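Local structure of CT398 (Chlamydia trachomatis, 4ILO) at residues 9-14 with 180-185; 22-27 with 157-162; 32-37 with 147-152; 44-49 with 137-142; 193-196 with 202-205. The protein is of unknown function, but its long coiled-coil hairpin and zinc ribbon are consistent with a role in binding DNA or RNA. One frame throughout, in Å; residues are numbered along the deposited sequence.

Interaction 1: residues 9-14 with 180-185; sequences QSILAI and SVYERL
Tyr182 meets Ile11 and Ile14 with nearly the whole length of its side chain. Its CB already points at helix 2-86 and lies 3.8 Å from Ile11 CD1. That same methyl, Ile11 CD1, sits 3.7 Å from both Tyr182 CG and Tyr182 CD2. Tyr182 CG stands opposite the backbone N (chi1 162°), and this carries the ring outward from helix 176-189 toward the other helix. On the ring, Tyr182 CD1 touches Ile11 CG1. Ile11 CG1 lies over one face, 4.2 Å from the ring centroid and 27° off the normal, a CH-pi contact. The CG1 branch of Ile11 reaches this place because it too is turned away from its own backbone N (chi1 -155°). Farther out, Tyr182 CE2 is 4.1 Å from Ile14 CG2, which approaches the ring obliquely.

The contact joins the N-terminal part of the first long helix of the coiled-coil hairpin to the short helix 176-189, which follows the second long helix. All three touching residues are buried. Val194 of strand 194-198 packs on both Ile11 and Tyr182, bringing that strand to the same place. Leu178 and Phe179 of helix 176-189 also touch Ile11.

The tip of the tyrosine is polar. Tyr182 OH passes 4.0 Å from the backbone O of Ile14, but its hydrogen bond is made to the Asp18 carboxylate, one turn farther along helix 2-86.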
# COMPACT_ATOMS: atom_id res chain seq x y z
N GLN A 9 2.95 25.25 35.12
CA GLN A 9 4.24 24.62 34.86
C GLN A 9 4.08 23.12 34.60
O GLN A 9 4.74 22.55 33.72
CB GLN A 9 5.17 24.88 36.05
CG GLN A 9 6.67 24.74 35.74
CD GLN A 9 7.59 25.11 36.94
OE1 GLN A 9 7.13 25.66 37.96
NE2 GLN A 9 8.88 24.82 36.81
N SER A 10 3.15 22.49 35.32
CA SER A 10 2.98 21.04 35.19
C SER A 10 2.31 20.66 33.86
O SER A 10 2.74 19.71 33.21
CB SER A 10 2.17 20.50 36.36
OG SER A 10 2.01 19.11 36.25
N ILE A 11 1.22 21.33 33.49
CA ILE A 11 0.56 21.07 32.22
C ILE A 11 1.46 21.49 31.06
O ILE A 11 1.43 20.87 30.00
CB ILE A 11 -0.79 21.81 32.15
CG1 ILE A 11 -1.73 21.10 31.18
CG2 ILE A 11 -0.58 23.25 31.69
CD1 ILE A 11 -2.13 19.72 31.58
N LEU A 12 2.24 22.55 31.22
CA LEU A 12 3.17 22.91 30.16
C LEU A 12 4.13 21.76 29.87
O LEU A 12 4.39 21.44 28.71
CB LEU A 12 3.90 24.21 30.51
CG LEU A 12 2.99 25.44 30.25
CD1 LEU A 12 3.56 26.74 30.81
CD2 LEU A 12 2.70 25.62 28.74
N ALA A 13 4.61 21.08 30.91
CA ALA A 13 5.57 20.00 30.69
C ALA A 13 4.89 18.77 30.11
O ALA A 13 5.50 18.05 29.31
CB ALA A 13 6.30 19.64 31.99
N ILE A 14 3.65 18.50 30.52
CA ILE A 14 2.89 17.43 29.88
C ILE A 14 2.64 17.77 28.41
O ILE A 14 2.68 16.89 27.54
CB ILE A 14 1.57 17.21 30.63
CG1 ILE A 14 1.89 16.60 32.00
CG2 ILE A 14 0.61 16.39 29.82
CD1 ILE A 14 0.81 16.73 32.97
N SER A 180 -8.22 18.03 32.46
CA SER A 180 -9.47 17.70 31.78
C SER A 180 -9.82 18.71 30.68
O SER A 180 -10.34 18.33 29.62
CB SER A 180 -10.57 17.65 32.84
OG SER A 180 -11.84 17.63 32.21
N VAL A 181 -9.56 20.00 30.90
CA VAL A 181 -9.76 21.00 29.84
C VAL A 181 -8.69 20.83 28.77
O VAL A 181 -8.99 20.74 27.56
CB VAL A 181 -9.75 22.42 30.45
CG1 VAL A 181 -9.62 23.51 29.37
CG2 VAL A 181 -10.97 22.66 31.29
N TYR A 182 -7.43 20.78 29.20
CA TYR A 182 -6.28 20.67 28.31
C TYR A 182 -6.48 19.55 27.31
O TYR A 182 -6.29 19.74 26.10
CB TYR A 182 -5.02 20.38 29.14
CG TYR A 182 -3.87 19.84 28.33
CD1 TYR A 182 -3.13 20.66 27.50
CD2 TYR A 182 -3.55 18.49 28.38
CE1 TYR A 182 -2.07 20.14 26.72
CE2 TYR A 182 -2.50 17.96 27.61
CZ TYR A 182 -1.77 18.79 26.79
OH TYR A 182 -0.73 18.27 26.04
N GLU A 183 -6.87 18.40 27.82
CA GLU A 183 -6.93 17.19 27.00
C GLU A 183 -8.00 17.30 25.92
O GLU A 183 -7.79 16.84 24.79
CB GLU A 183 -7.20 15.99 27.93
CG GLU A 183 -7.10 14.65 27.26
CD GLU A 183 -7.17 13.50 28.24
OE1 GLU A 183 -7.88 13.64 29.27
OE2 GLU A 183 -6.51 12.45 27.98
N ARG A 184 -9.16 17.91 26.23
CA ARG A 184 -10.20 18.09 25.22
C ARG A 184 -9.77 19.12 24.18
O ARG A 184 -9.91 18.89 22.96
CB ARG A 184 -11.52 18.48 25.89
CG ARG A 184 -12.05 17.39 26.87
CD ARG A 184 -13.48 17.65 27.32
NE ARG A 184 -14.08 16.53 28.05
CZ ARG A 184 -15.39 16.40 28.29
NH1 ARG A 184 -16.26 17.33 27.85
NH2 ARG A 184 -15.86 15.36 28.97
N LEU A 185 -9.15 20.21 24.63
CA LEU A 185 -8.56 21.18 23.69
C LEU A 185 -7.55 20.50 22.76
O LEU A 185 -7.57 20.71 21.54
CB LEU A 185 -7.88 22.32 24.47
CG LEU A 185 -8.82 23.37 25.09
CD1 LEU A 185 -8.02 24.40 25.83
CD2 LEU A 185 -9.72 24.03 23.97

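Interaction 2: residues 22-27 with 157-162; sequences IRLMRV and NEEGRS
This is a small, largely apolar contact between the two long helices of the hairpin, on the part nearer the zinc ribbon end. One residue of helix 2-86, Leu24, reaches across to Glu159 and Gly160 of helix 90-171. Leu24 CD1 does the touching. It lies 3.9 Å from Gly160 N and equally close to Gly160 CA, so a methyl group rests directly on the backbone of the facing helix. The leucine CG is opposite its own carbonyl carbon (chi1 -63°), and the extended chi2 sends CD1 straight on toward the glycine. The backbones come close here, with Leu24 CA 7.1 Å from Gly160 CA.

Glu159 adds its aliphatic part at the exposed margin: its CG is 4.2 Å from Leu24 CD1. Its carboxylate has an opposite charge nearby, but not in contact, since Glu159 OE2 and Arg23 NH1 are 5.5 Å apart.

Ile156 and Leu163 of helix 90-171 also touch Leu24, and Ile156 touches Val27 as well. A buried leucine set among apolar residues of the partner helix, with charged residues along the margin, is typical of a two-helix coiled-coil hairpin.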
# COMPACT_ATOMS: atom_id res chain seq x y z
N ILE A 22 2.52 13.33 19.37
CA ILE A 22 1.76 13.56 18.14
C ILE A 22 2.68 13.51 16.95
O ILE A 22 2.36 12.92 15.91
CB ILE A 22 1.01 14.91 18.22
CG1 ILE A 22 -0.14 14.80 19.24
CG2 ILE A 22 0.45 15.29 16.80
CD1 ILE A 22 -0.84 16.12 19.59
N ARG A 23 3.86 14.12 17.08
CA ARG A 23 4.83 14.06 16.00
C ARG A 23 5.21 12.62 15.71
O ARG A 23 5.09 12.16 14.57
CB ARG A 23 6.06 14.88 16.36
CG ARG A 23 7.07 14.89 15.23
CD ARG A 23 8.44 15.35 15.70
NE ARG A 23 9.47 14.79 14.83
CZ ARG A 23 10.15 13.67 15.09
NH1 ARG A 23 9.95 12.99 16.22
NH2 ARG A 23 11.04 13.24 14.21
N LEU A 24 5.62 11.87 16.74
CA LEU A 24 6.00 10.47 16.54
C LEU A 24 4.92 9.69 15.81
O LEU A 24 5.24 8.88 14.93
CB LEU A 24 6.31 9.78 17.87
CG LEU A 24 7.48 10.31 18.70
CD1 LEU A 24 7.59 9.52 20.01
CD2 LEU A 24 8.78 10.23 17.92
N MET A 25 3.65 9.89 16.17
CA MET A 25 2.60 9.08 15.57
C MET A 25 2.44 9.41 14.10
O MET A 25 2.11 8.54 13.28
CB MET A 25 1.26 9.29 16.28
CG MET A 25 1.21 8.96 17.76
SD MET A 25 -0.30 9.65 18.53
CE MET A 25 -1.24 8.14 18.67
N ARG A 26 2.66 10.68 13.74
CA ARG A 26 2.56 11.09 12.35
C ARG A 26 3.70 10.50 11.52
O ARG A 26 3.48 10.03 10.40
CB ARG A 26 2.55 12.62 12.27
CG ARG A 26 2.62 13.19 10.84
CD ARG A 26 2.77 14.71 10.86
NE ARG A 26 3.99 15.14 11.56
CZ ARG A 26 5.19 15.22 11.00
NH1 ARG A 26 5.35 14.88 9.72
NH2 ARG A 26 6.25 15.62 11.71
N VAL A 27 4.92 10.51 12.06
CA VAL A 27 6.05 9.95 11.33
C VAL A 27 5.92 8.43 11.20
O VAL A 27 6.25 7.86 10.16
CB VAL A 27 7.36 10.35 12.02
CG1 VAL A 27 8.54 9.68 11.37
CG2 VAL A 27 7.49 11.87 11.99
N ASN A 157 8.39 3.43 18.27
CA ASN A 157 7.55 2.77 19.25
C ASN A 157 8.20 2.84 20.63
O ASN A 157 7.55 3.21 21.62
CB ASN A 157 7.28 1.32 18.84
CG ASN A 157 6.39 1.21 17.60
OD1 ASN A 157 5.63 2.13 17.26
ND2 ASN A 157 6.49 0.07 16.93
N GLU A 158 9.49 2.53 20.70
CA GLU A 158 10.17 2.47 22.00
C GLU A 158 10.34 3.86 22.60
O GLU A 158 10.30 4.01 23.83
CB GLU A 158 11.49 1.73 21.85
CG GLU A 158 12.58 2.12 22.83
CD GLU A 158 13.62 1.03 22.99
OE1 GLU A 158 13.66 0.12 22.12
OE2 GLU A 158 14.39 1.06 23.97
N GLU A 159 10.53 4.89 21.77
CA GLU A 159 10.57 6.25 22.28
C GLU A 159 9.19 6.69 22.76
O GLU A 159 9.06 7.37 23.80
CB GLU A 159 11.12 7.22 21.23
CG GLU A 159 11.32 8.65 21.76
CD GLU A 159 11.88 9.63 20.73
OE1 GLU A 159 12.46 9.19 19.70
OE2 GLU A 159 11.74 10.86 20.97
N GLY A 160 8.15 6.28 22.02
CA GLY A 160 6.78 6.56 22.44
C GLY A 160 6.44 5.92 23.78
O GLY A 160 5.74 6.51 24.61
N ARG A 161 6.93 4.69 24.00
CA ARG A 161 6.79 4.03 25.29
C ARG A 161 7.33 4.91 26.42
O ARG A 161 6.67 5.09 27.45
CB ARG A 161 7.52 2.68 25.27
CG ARG A 161 6.66 1.50 24.82
CD ARG A 161 7.38 0.16 25.04
NE ARG A 161 8.35 -0.16 23.98
CZ ARG A 161 8.01 -0.57 22.76
NH1 ARG A 161 6.73 -0.72 22.41
NH2 ARG A 161 8.97 -0.84 21.87
N SER A 162 8.53 5.45 26.23
CA SER A 162 9.16 6.26 27.27
C SER A 162 8.38 7.55 27.54
O SER A 162 8.21 7.95 28.70
CB SER A 162 10.61 6.55 26.89
OG SER A 162 11.13 7.62 27.66

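Interaction 3: residues 32-37 with 147-152; sequences QNELAK and EEIREN
Segments 32-37 and 147-152 are both helical and run in nearly opposite directions. Their axes approach to 10.1 Å and cross at -154°, close to antiparallel. The nearest CA atoms are those of Leu35 and Ile149.

These two residues form the middle of the contact. Leu35 CG sits 3.7 Å from Ile149 CG2, and Leu35 CD2 packs against the same methyl and against Ile149 CB. The two side chains slide past each other in opposite directions, each lying alongside the other. With CG1 beside the backbone N (chi1 -72°), Ile149 turns CG2 to the leucine and sends CD1 to Glu34. Ile149 CD1 is 3.9 Å from Glu34 CD and also touches CB and CG of the glutamate, which is extended beyond CG and crosses the isoleucine at a slant.

On another part of the leucine, Leu35 CD1 meets Arg150 CG at 3.8 Å, the two chains crossing at about a right angle. The charged end of Arg150 turns back to its own helix. Its NH1 makes a salt bridge to Glu147 OE2 at 3.2 Å. It meets OE2 on the anti side, tilted out of the carboxylate plane. The bond lies close to the guanidinium plane, with an N-H...O angle of 145°. Glu146 holds NH2 in a second salt bridge, and Arg154 also pairs with Glu147.

Arg150 thus pairs within its own helix, while Leu35 and Ile149 meet between the two antiparallel helices, as in an antiparallel coiled coil.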
# COMPACT_ATOMS: atom_id res chain seq x y z
N GLN A 32 4.77 3.80 7.73
CA GLN A 32 3.90 2.68 7.38
C GLN A 32 3.32 2.85 5.98
O GLN A 32 3.17 1.86 5.24
CB GLN A 32 2.78 2.51 8.41
CG GLN A 32 3.25 2.03 9.79
CD GLN A 32 2.12 2.07 10.81
OE1 GLN A 32 1.23 2.91 10.71
NE2 GLN A 32 2.15 1.17 11.78
N ASN A 33 2.98 4.08 5.58
CA ASN A 33 2.54 4.30 4.20
C ASN A 33 3.63 3.94 3.21
O ASN A 33 3.34 3.38 2.14
CB ASN A 33 2.15 5.76 3.99
CG ASN A 33 1.03 6.21 4.91
OD1 ASN A 33 0.35 5.39 5.54
ND2 ASN A 33 0.83 7.53 4.96
N GLU A 34 4.88 4.33 3.52
CA GLU A 34 6.03 4.04 2.66
C GLU A 34 6.25 2.54 2.51
O GLU A 34 6.60 2.07 1.42
CB GLU A 34 7.28 4.72 3.22
CG GLU A 34 8.34 5.20 2.20
CD GLU A 34 9.50 5.97 2.89
OE1 GLU A 34 9.45 6.18 4.14
OE2 GLU A 34 10.46 6.38 2.17
N LEU A 35 6.02 1.77 3.58
CA LEU A 35 6.11 0.31 3.52
C LEU A 35 5.00 -0.29 2.65
O LEU A 35 5.25 -1.11 1.76
CB LEU A 35 6.00 -0.28 4.93
CG LEU A 35 7.27 -0.38 5.78
CD1 LEU A 35 7.03 -1.19 7.09
CD2 LEU A 35 8.42 -1.00 4.98
N ALA A 36 3.75 0.14 2.88
CA ALA A 36 2.63 -0.33 2.08
C ALA A 36 2.82 0.02 0.62
O ALA A 36 2.47 -0.78 -0.25
CB ALA A 36 1.33 0.26 2.61
N LYS A 37 3.40 1.20 0.33
CA LYS A 37 3.69 1.54 -1.07
C LYS A 37 4.70 0.56 -1.67
O LYS A 37 4.54 0.13 -2.82
CB LYS A 37 4.16 2.99 -1.20
N GLU A 147 13.91 -2.72 5.67
CA GLU A 147 14.37 -3.03 7.00
C GLU A 147 14.75 -1.76 7.74
O GLU A 147 14.52 -1.64 8.96
CB GLU A 147 15.49 -4.07 6.98
CG GLU A 147 15.12 -5.39 7.71
CD GLU A 147 14.65 -5.19 9.17
OE1 GLU A 147 15.43 -4.64 10.01
OE2 GLU A 147 13.50 -5.60 9.48
N GLU A 148 15.31 -0.78 7.03
CA GLU A 148 15.64 0.47 7.69
C GLU A 148 14.37 1.21 8.13
O GLU A 148 14.36 1.87 9.17
CB GLU A 148 16.50 1.34 6.78
CG GLU A 148 16.71 2.74 7.36
CD GLU A 148 17.52 3.63 6.45
OE1 GLU A 148 18.28 3.08 5.61
OE2 GLU A 148 17.37 4.88 6.58
N ILE A 149 13.31 1.13 7.32
CA ILE A 149 12.05 1.73 7.74
C ILE A 149 11.52 1.04 8.98
O ILE A 149 11.02 1.69 9.91
CB ILE A 149 11.01 1.71 6.60
CG1 ILE A 149 11.40 2.72 5.51
CG2 ILE A 149 9.64 2.10 7.18
CD1 ILE A 149 10.70 2.50 4.13
N ARG A 150 11.56 -0.31 9.01
CA ARG A 150 10.97 -1.03 10.13
C ARG A 150 11.75 -0.76 11.41
O ARG A 150 11.17 -0.68 12.50
CB ARG A 150 10.89 -2.54 9.86
CG ARG A 150 9.92 -2.96 8.73
CD ARG A 150 9.69 -4.48 8.71
NE ARG A 150 9.43 -4.99 7.36
CZ ARG A 150 10.35 -5.54 6.55
NH1 ARG A 150 11.63 -5.69 6.93
NH2 ARG A 150 9.99 -5.96 5.34
N GLU A 151 13.08 -0.62 11.30
CA GLU A 151 13.86 -0.27 12.48
C GLU A 151 13.52 1.13 12.97
O GLU A 151 13.54 1.38 14.19
CB GLU A 151 15.35 -0.41 12.19
CG GLU A 151 16.24 -0.27 13.45
CD GLU A 151 16.05 -1.41 14.44
OE1 GLU A 151 15.99 -2.58 13.97
OE2 GLU A 151 15.96 -1.15 15.68
N ASN A 152 13.22 2.06 12.06
CA ASN A 152 12.83 3.40 12.50
C ASN A 152 11.52 3.35 13.26
O ASN A 152 11.39 3.95 14.33
CB ASN A 152 12.75 4.36 11.31
CG ASN A 152 14.14 4.79 10.78
OD1 ASN A 152 15.16 4.10 10.96
ND2 ASN A 152 14.18 5.94 10.10

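Interaction 4: residues 44-49 with 137-142; sequences DIRRKV and STENSS
Thr138 and Glu139 carry this contact from helix 90-171, meeting Ile45 and Arg46 of helix 2-86. It belongs to the antiparallel coiled-coil hairpin formed by the two long helices. The backbones stand well apart, with 9.0 Å between the CA atoms of Ile45 and Thr138, so side chains must span the distance.

Thr138 comes first along the segment. It and Ile45 reach toward each other tip to tip, and Thr138 OG1 lies 3.6 Å from Ile45 CD1. This is packing of a methyl against a hydroxyl. The polar need of OG1 is met within its own helix by the backbone O of Ser134. Ser134 and Leu135 also touch Ile45, which is buried, while Leu41 and Lys42 touch Thr138.

Glu139 follows and makes the charged part of the contact. Its chain is extended beyond CG, which lies opposite the carbonyl carbon (chi1 -67°), and reaches out to Arg46 at the margin of the interface. Arg46 is likewise extended from CG to NE. The two chains cross at about a right angle, and the guanidinium and carboxylate planes are 67° apart. One oxygen and one nitrogen make the salt bridge. Arg46 NH2 gives a hydrogen bond to Glu139 OE1 at 2.8 Å with an N-H...O angle of 160°. The oxygen lies at the guanidinium edge, in its plane, and accepts through its anti lone pair.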
# COMPACT_ATOMS: atom_id res chain seq x y z
N ASP A 44 1.87 -5.94 -7.07
CA ASP A 44 1.45 -5.75 -8.44
C ASP A 44 2.29 -6.59 -9.39
O ASP A 44 1.78 -7.15 -10.38
CB ASP A 44 1.55 -4.27 -8.81
CG ASP A 44 1.09 -4.01 -10.22
OD1 ASP A 44 -0.12 -4.20 -10.47
OD2 ASP A 44 1.92 -3.64 -11.09
N ILE A 45 3.59 -6.69 -9.14
CA ILE A 45 4.42 -7.47 -10.07
C ILE A 45 4.12 -8.95 -9.91
O ILE A 45 4.13 -9.70 -10.89
CB ILE A 45 5.91 -7.16 -9.92
CG1 ILE A 45 6.20 -5.69 -10.21
CG2 ILE A 45 6.69 -7.99 -10.90
CD1 ILE A 45 7.58 -5.27 -9.75
N ARG A 46 3.87 -9.41 -8.69
CA ARG A 46 3.53 -10.81 -8.48
C ARG A 46 2.24 -11.17 -9.19
O ARG A 46 2.12 -12.28 -9.74
CB ARG A 46 3.41 -11.11 -6.98
CG ARG A 46 4.76 -11.36 -6.30
CD ARG A 46 4.68 -11.19 -4.75
NE ARG A 46 6.00 -10.97 -4.15
CZ ARG A 46 6.22 -10.36 -2.98
NH1 ARG A 46 5.21 -9.89 -2.24
NH2 ARG A 46 7.47 -10.22 -2.53
N ARG A 47 1.27 -10.25 -9.20
CA ARG A 47 0.00 -10.52 -9.87
C ARG A 47 0.23 -10.69 -11.37
O ARG A 47 -0.37 -11.57 -12.00
CB ARG A 47 -1.00 -9.39 -9.63
N LYS A 48 1.07 -9.84 -11.96
CA LYS A 48 1.38 -9.99 -13.37
C LYS A 48 2.03 -11.34 -13.62
O LYS A 48 1.69 -12.03 -14.59
CB LYS A 48 2.25 -8.83 -13.87
CG LYS A 48 1.50 -7.51 -14.01
CD LYS A 48 2.39 -6.39 -14.60
CE LYS A 48 1.76 -5.01 -14.37
NZ LYS A 48 2.53 -3.94 -15.04
N VAL A 49 2.97 -11.74 -12.75
CA VAL A 49 3.63 -13.04 -12.92
C VAL A 49 2.61 -14.17 -12.87
O VAL A 49 2.60 -15.06 -13.74
CB VAL A 49 4.79 -13.21 -11.93
CG1 VAL A 49 5.31 -14.63 -11.95
CG2 VAL A 49 5.93 -12.26 -12.28
N SER A 137 14.54 -7.76 -9.12
CA SER A 137 15.26 -6.49 -8.98
C SER A 137 14.56 -5.56 -8.00
O SER A 137 15.20 -4.86 -7.22
CB SER A 137 15.42 -5.81 -10.33
OG SER A 137 16.29 -6.55 -11.15
N THR A 138 13.23 -5.52 -8.04
CA THR A 138 12.49 -4.66 -7.13
C THR A 138 12.71 -5.10 -5.68
O THR A 138 13.08 -4.29 -4.82
CB THR A 138 11.01 -4.70 -7.52
OG1 THR A 138 10.85 -4.18 -8.85
CG2 THR A 138 10.15 -3.89 -6.55
N GLU A 139 12.52 -6.40 -5.40
CA GLU A 139 12.82 -6.94 -4.08
C GLU A 139 14.24 -6.61 -3.65
O GLU A 139 14.48 -6.13 -2.54
CB GLU A 139 12.62 -8.46 -4.08
CG GLU A 139 11.16 -8.88 -4.25
CD GLU A 139 10.96 -10.40 -4.17
OE1 GLU A 139 9.92 -10.83 -3.63
OE2 GLU A 139 11.85 -11.16 -4.65
N ASN A 140 15.21 -6.85 -4.53
CA ASN A 140 16.59 -6.56 -4.18
C ASN A 140 16.78 -5.07 -3.87
O ASN A 140 17.39 -4.72 -2.86
CB ASN A 140 17.53 -7.04 -5.28
CG ASN A 140 19.01 -6.85 -4.92
OD1 ASN A 140 19.67 -7.77 -4.42
ND2 ASN A 140 19.52 -5.64 -5.18
N SER A 141 16.28 -4.18 -4.73
CA SER A 141 16.51 -2.75 -4.52
C SER A 141 15.83 -2.24 -3.28
O SER A 141 16.13 -1.13 -2.83
CB SER A 141 15.98 -1.94 -5.70
OG SER A 141 16.93 -1.94 -6.75
N SER A 142 14.91 -3.01 -2.71
CA SER A 142 14.04 -2.48 -1.68
C SER A 142 14.25 -3.11 -0.32
O SER A 142 13.78 -2.56 0.67
CB SER A 142 12.57 -2.65 -2.09
OG SER A 142 12.13 -3.97 -1.83

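Interaction 5: residues 193-196 with 202-205; sequences VVVP and CSGC. With ZN (zinc ion), chain C.
One carbonyl oxygen, that of Pro196, takes two hydrogen bonds from a single residue, Ser203. Ser203 OG donates to Pro196 O at 2.9 Å. This bond lies in the carbonyl plane, on a lone pair of the oxygen. Ser203 N gives a second, weak bond to the same oxygen at 3.4 Å. The serine OG is tucked between its backbone N and carbonyl carbon (chi1 72°), which lets hydroxyl and amide turn to one acceptor. The hydroxyl also packs against carbon, with Ser203 OG 3.4 Å from Pro196 CD and 3.5 Å from Val195 CB.

Ser203 is the residue just after the first zinc ligand. Cys202 and Cys205 form a CxxC pair, and each SG binds the zinc ion at 2.3 Å. Cys226 and Cys229 complete the four-cysteine site, the arrangement of a C4-type zinc ribbon. The backbone between the first pair is folded round the sulfur: Cys205 N makes a hydrogen bond to Cys202 SG at 3.5 Å. Such an N-H...S bond would be expected to ease the negative charge on the thiolate.

Val195 brings the apolar part of strand 194-198 against this turn. Its CB points at the turn, and its CG2 lies 3.7 Å from Gly204 N and 4.1 Å from Cys202 SG. The methyl therefore packs beside the metal site without belonging to it. On the sheet side, Val195 bonds through its backbone to Ile232 and Tyr234 of strand 232-234, the neighbouring strand.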
# COMPACT_ATOMS: atom_id res chain seq x y z
N VAL A 193 -2.13 23.91 23.16
CA VAL A 193 -3.39 24.50 23.56
C VAL A 193 -3.31 25.32 24.88
O VAL A 193 -4.27 26.03 25.23
CB VAL A 193 -4.48 23.42 23.63
CG1 VAL A 193 -4.71 22.82 22.20
CG2 VAL A 193 -4.06 22.33 24.60
N VAL A 194 -2.21 25.21 25.63
CA VAL A 194 -1.91 26.11 26.74
C VAL A 194 -0.81 27.01 26.22
O VAL A 194 0.34 26.57 26.06
CB VAL A 194 -1.45 25.34 27.98
CG1 VAL A 194 -1.27 26.32 29.20
CG2 VAL A 194 -2.44 24.26 28.34
N VAL A 195 -1.15 28.25 25.90
CA VAL A 195 -0.22 29.08 25.11
C VAL A 195 -0.06 30.46 25.73
O VAL A 195 -0.99 30.97 26.36
CB VAL A 195 -0.71 29.23 23.65
CG1 VAL A 195 -0.81 27.84 22.94
CG2 VAL A 195 -2.02 30.05 23.58
N PRO A 196 1.09 31.10 25.59
CA PRO A 196 1.29 32.40 26.23
C PRO A 196 0.82 33.55 25.34
O PRO A 196 0.63 33.40 24.12
CB PRO A 196 2.81 32.44 26.46
CG PRO A 196 3.38 31.63 25.28
CD PRO A 196 2.33 30.57 24.97
N CYS A 202 -3.00 36.28 21.11
CA CYS A 202 -2.98 34.85 21.41
C CYS A 202 -1.95 34.21 20.50
O CYS A 202 -1.99 34.39 19.29
CB CYS A 202 -4.36 34.25 21.14
SG CYS A 202 -4.49 32.46 21.28
N SER A 203 -0.99 33.48 21.08
CA SER A 203 0.03 32.88 20.25
C SER A 203 -0.45 31.60 19.59
O SER A 203 0.21 31.09 18.69
CB SER A 203 1.32 32.67 21.04
OG SER A 203 1.19 31.62 21.96
N GLY A 204 -1.60 31.08 20.00
CA GLY A 204 -2.24 29.98 19.32
C GLY A 204 -2.92 30.37 18.01
O GLY A 204 -2.76 29.67 17.01
N CYS A 205 -3.68 31.47 17.99
CA CYS A 205 -4.43 31.86 16.80
C CYS A 205 -4.02 33.22 16.24
O CYS A 205 -4.42 33.55 15.13
CB CYS A 205 -5.95 31.87 17.11
SG CYS A 205 -6.58 33.25 18.17
ZN ZN C . -6.53 32.20 20.26

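Interactions 2, 3 and 4 follow one another along the two long helices. The centres of interactions 2 and 3 are about 15 Å apart. Those of interactions 3 and 4 are about 16 Å apart. They are nested along the chain, 4 within 3 and 3 within 2, as expected of a hairpin. Interaction 1 encloses all three and uses the same first helix, but its partner is helix 176-189. Interaction 5 lies later in the chain and holds two of the four zinc ligands. It touches interaction 1, where Tyr182 CD1 of helix 176-189 is 3.5 Å from Val193 CG2, just before strand 194-198. The centre of interaction 4 is about 49 Å from that of interaction 5.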